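Local atomic coordinates of UDP-N-Acetylenolpyruvylglucosamine Reductase (Thermus caldophilus, PDB entry 2GQT), a protein that uses FAD and NADPH to reduce UDP-N-acetylenolpyruvylglucosamine to UDP-N-acetylmuramate, a step in making cell-wall peptidoglycan. Residues Phe201-Gly206 with His232-Val237. Sequence-based numbering, arbitrary orientation.
Sequences FKNPPG and HGNFIV
OD1 of Asn234 lies at the edge of the Phe201 ring, near its plane, 3.5 Å from CD1 of Phe201; amide and ring are nearly coplanar, their planes 12° apart. Within the turn, the imidazole of His232 carries CE1 of Phe235 over the centre of one face, while ND1 of His232 lies at the edge of the Phe235 ring, in its plane. The motif is a side-chain amide paired with the backbone of a single residue, reaching from a type I beta turn, His232 to Phe235, to the loop that precedes helix 209-215 in the C-terminal domain of this MurB enzyme. ND2 of Asn234 donates to O of Phe201 at 3.0 Å, almost straight at 175° and within the amide plane. The return bond, from N of Phe201 to OD1 of Asn234, is 2.9 Å long but more bent. The amide reaches this backbone because CG of Asn234 stands anti to its own N (chi1 -153°), and the two bonds together fix which way the amide is flipped. An alanine here would probably leave N and O of the buried Phe201 without these mates and open a gap against Ala209 and Ile213 of helix 209-215. The backbone of Asn234 also bonds to Ala200, and its side chain touches Cys199, assigned as the catalytic proton donor, so the pairing ties the turn to the chain just after that cysteine. The side chain of Phe201 packs on Val251 and Val254 of helix 244-257. The turn is closed by Phe235 N bonding to His232 O, while N of Asn234 reaches ND1 of His232 at 3.1 Å, within the imidazole plane.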
ATOM      1  N   PHE A 201       9.705  -4.903   8.168  1.00 16.54           N
ATOM      2  CA  PHE A 201      10.772  -4.006   8.581  1.00 16.85           C
ATOM      3  C   PHE A 201      11.449  -3.316   7.407  1.00 18.11           C
ATOM      4  O   PHE A 201      11.460  -3.840   6.290  1.00 18.41           O
ATOM      5  CB  PHE A 201      11.817  -4.764   9.416  1.00 16.05           C
ATOM      6  CG  PHE A 201      11.277  -5.294  10.715  1.00 14.47           C
ATOM      7  CD1 PHE A 201      10.925  -6.632  10.849  1.00 13.96           C
ATOM      8  CD2 PHE A 201      11.104  -4.447  11.801  1.00 13.27           C
ATOM      9  CE1 PHE A 201      10.406  -7.113  12.050  1.00 12.65           C
ATOM     10  CE2 PHE A 201      10.582  -4.922  13.004  1.00 12.60           C
ATOM     11  CZ  PHE A 201      10.241  -6.257  13.127  1.00 13.30           C
ATOM     12  N   LYS A 202      11.995  -2.137   7.694  1.00 19.38           N
ATOM     13  CA  LYS A 202      12.897  -1.420   6.792  1.00 21.16           C
ATOM     14  C   LYS A 202      14.281  -2.066   6.821  1.00 22.13           C
ATOM     15  O   LYS A 202      14.646  -2.716   7.798  1.00 22.41           O
ATOM     16  CB  LYS A 202      13.056   0.030   7.253  1.00 20.87           C
ATOM     17  CG  LYS A 202      11.812   0.886   7.144  1.00 21.58           C
ATOM     18  CD  LYS A 202      12.091   2.301   7.640  1.00 21.84           C
ATOM     19  CE  LYS A 202      10.971   3.263   7.274  1.00 23.80           C
ATOM     20  NZ  LYS A 202       9.735   2.997   8.048  1.00 25.23           N
ATOM     21  N   ASN A 203      15.065  -1.844   5.771  1.00 23.50           N
ATOM     22  CA  ASN A 203      16.460  -2.274   5.756  1.00 24.75           C
ATOM     23  C   ASN A 203      17.400  -1.202   6.316  1.00 25.30           C
ATOM     24  O   ASN A 203      17.315  -0.033   5.920  1.00 25.54           O
ATOM     25  CB  ASN A 203      16.887  -2.662   4.336  1.00 25.01           C
ATOM     26  CG  ASN A 203      16.112  -3.847   3.787  1.00 25.88           C
ATOM     27  OD1 ASN A 203      15.669  -4.724   4.530  1.00 26.69           O
ATOM     28  ND2 ASN A 203      15.954  -3.885   2.471  1.00 27.12           N
ATOM     29  N   PRO A 204      18.293  -1.584   7.252  1.00 25.86           N
ATOM     30  CA  PRO A 204      19.338  -0.656   7.676  1.00 26.24           C
ATOM     31  C   PRO A 204      20.287  -0.357   6.513  1.00 26.68           C
ATOM     32  O   PRO A 204      20.347  -1.150   5.567  1.00 26.78           O
ATOM     33  CB  PRO A 204      20.075  -1.434   8.774  1.00 26.24           C
ATOM     34  CG  PRO A 204      19.127  -2.485   9.211  1.00 26.12           C
ATOM     35  CD  PRO A 204      18.381  -2.863   7.976  1.00 25.76           C
ATOM     36  N   PRO A 205      21.011   0.785   6.565  1.00 27.07           N
ATOM     37  CA  PRO A 205      21.964   1.103   5.492  1.00 27.31           C
ATOM     38  C   PRO A 205      22.966  -0.025   5.237  1.00 27.47           C
ATOM     39  O   PRO A 205      23.712  -0.416   6.141  1.00 27.65           O
ATOM     40  CB  PRO A 205      22.680   2.363   6.008  1.00 27.40           C
ATOM     41  CG  PRO A 205      22.327   2.465   7.472  1.00 27.54           C
ATOM     42  CD  PRO A 205      20.978   1.840   7.594  1.00 27.12           C
ATOM     43  N   GLY A 206      22.950  -0.559   4.017  1.00 27.42           N
ATOM     44  CA  GLY A 206      23.888  -1.602   3.606  1.00 27.65           C
ATOM     45  C   GLY A 206      23.605  -2.960   4.217  1.00 27.52           C
ATOM     46  O   GLY A 206      24.484  -3.825   4.262  1.00 27.99           O
ATOM     47  N   HIS A 232      10.340 -16.388   4.411  1.00 14.45           N
ATOM     48  CA  HIS A 232      11.021 -15.102   4.281  1.00 13.80           C
ATOM     49  C   HIS A 232      11.005 -14.373   5.616  1.00 13.58           C
ATOM     50  O   HIS A 232       9.934 -14.107   6.162  1.00 13.50           O
ATOM     51  CB  HIS A 232      10.318 -14.249   3.218  1.00 13.67           C
ATOM     52  CG  HIS A 232      11.121 -13.080   2.740  1.00 13.47           C
ATOM     53  ND1 HIS A 232      11.554 -12.070   3.577  1.00 14.00           N
ATOM     54  CD2 HIS A 232      11.542 -12.746   1.497  1.00 14.98           C
ATOM     55  CE1 HIS A 232      12.210 -11.169   2.867  1.00 14.61           C
ATOM     56  NE2 HIS A 232      12.220 -11.558   1.603  1.00 14.91           N
ATOM     57  N   GLY A 233      12.191 -14.039   6.118  1.00 13.38           N
ATOM     58  CA  GLY A 233      12.341 -13.460   7.450  1.00 13.73           C
ATOM     59  C   GLY A 233      11.666 -12.124   7.679  1.00 13.46           C
ATOM     60  O   GLY A 233      11.301 -11.803   8.812  1.00 13.77           O
ATOM     61  N   ASN A 234      11.484 -11.355   6.607  1.00 13.27           N
ATOM     62  CA  ASN A 234      10.876 -10.026   6.714  1.00 13.91           C
ATOM     63  C   ASN A 234       9.356 -10.030   6.527  1.00 13.63           C
ATOM     64  O   ASN A 234       8.744  -8.991   6.272  1.00 14.28           O
ATOM     65  CB  ASN A 234      11.538  -9.030   5.754  1.00 14.16           C
ATOM     66  CG  ASN A 234      11.436  -7.586   6.249  1.00 13.98           C
ATOM     67  OD1 ASN A 234      11.124  -7.333   7.414  1.00 14.02           O
ATOM     68  ND2 ASN A 234      11.696  -6.634   5.357  1.00 16.66           N
ATOM     69  N   PHE A 235       8.737 -11.199   6.657  1.00 14.12           N
ATOM     70  CA  PHE A 235       7.286 -11.300   6.605  1.00 14.58           C
ATOM     71  C   PHE A 235       6.737 -11.895   7.892  1.00 14.76           C
ATOM     72  O   PHE A 235       7.187 -12.951   8.349  1.00 14.07           O
ATOM     73  CB  PHE A 235       6.833 -12.110   5.391  1.00 15.09           C
ATOM     74  CG  PHE A 235       7.001 -11.381   4.089  1.00 15.14           C
ATOM     75  CD1 PHE A 235       8.247 -11.301   3.474  1.00 16.18           C
ATOM     76  CD2 PHE A 235       5.916 -10.769   3.475  1.00 15.90           C
ATOM     77  CE1 PHE A 235       8.411 -10.621   2.275  1.00 16.41           C
ATOM     78  CE2 PHE A 235       6.071 -10.090   2.264  1.00 16.22           C
ATOM     79  CZ  PHE A 235       7.325 -10.018   1.667  1.00 16.15           C
ATOM     80  N   ILE A 236       5.798 -11.178   8.499  1.00 15.43           N
ATOM     81  CA  ILE A 236       5.010 -11.725   9.588  1.00 16.24           C
ATOM     82  C   ILE A 236       3.669 -12.125   9.015  1.00 16.21           C
ATOM     83  O   ILE A 236       2.979 -11.333   8.345  1.00 17.48           O
ATOM     84  CB  ILE A 236       4.860 -10.743  10.765  1.00 16.52           C
ATOM     85  CG1 ILE A 236       6.223 -10.564  11.442  1.00 17.00           C
ATOM     86  CG2 ILE A 236       3.790 -11.235  11.758  1.00 17.57           C
ATOM     87  CD1 ILE A 236       6.323  -9.369  12.384  1.00 18.44           C
ATOM     88  N   VAL A 237       3.300 -13.368   9.259  1.00 16.16           N
ATOM     89  CA  VAL A 237       2.080 -13.895   8.699  1.00 16.49           C
ATOM     90  C   VAL A 237       1.030 -14.199   9.775  1.00 15.70           C
ATOM     91  O   VAL A 237       1.351 -14.475  10.945  1.00 15.53           O
ATOM     92  CB  VAL A 237       2.374 -15.110   7.784  1.00 17.20           C
ATOM     93  CG1 VAL A 237       3.294 -14.701   6.621  1.00 18.52           C
ATOM     94  CG2 VAL A 237       2.998 -16.246   8.581  1.00 17.59           C
TER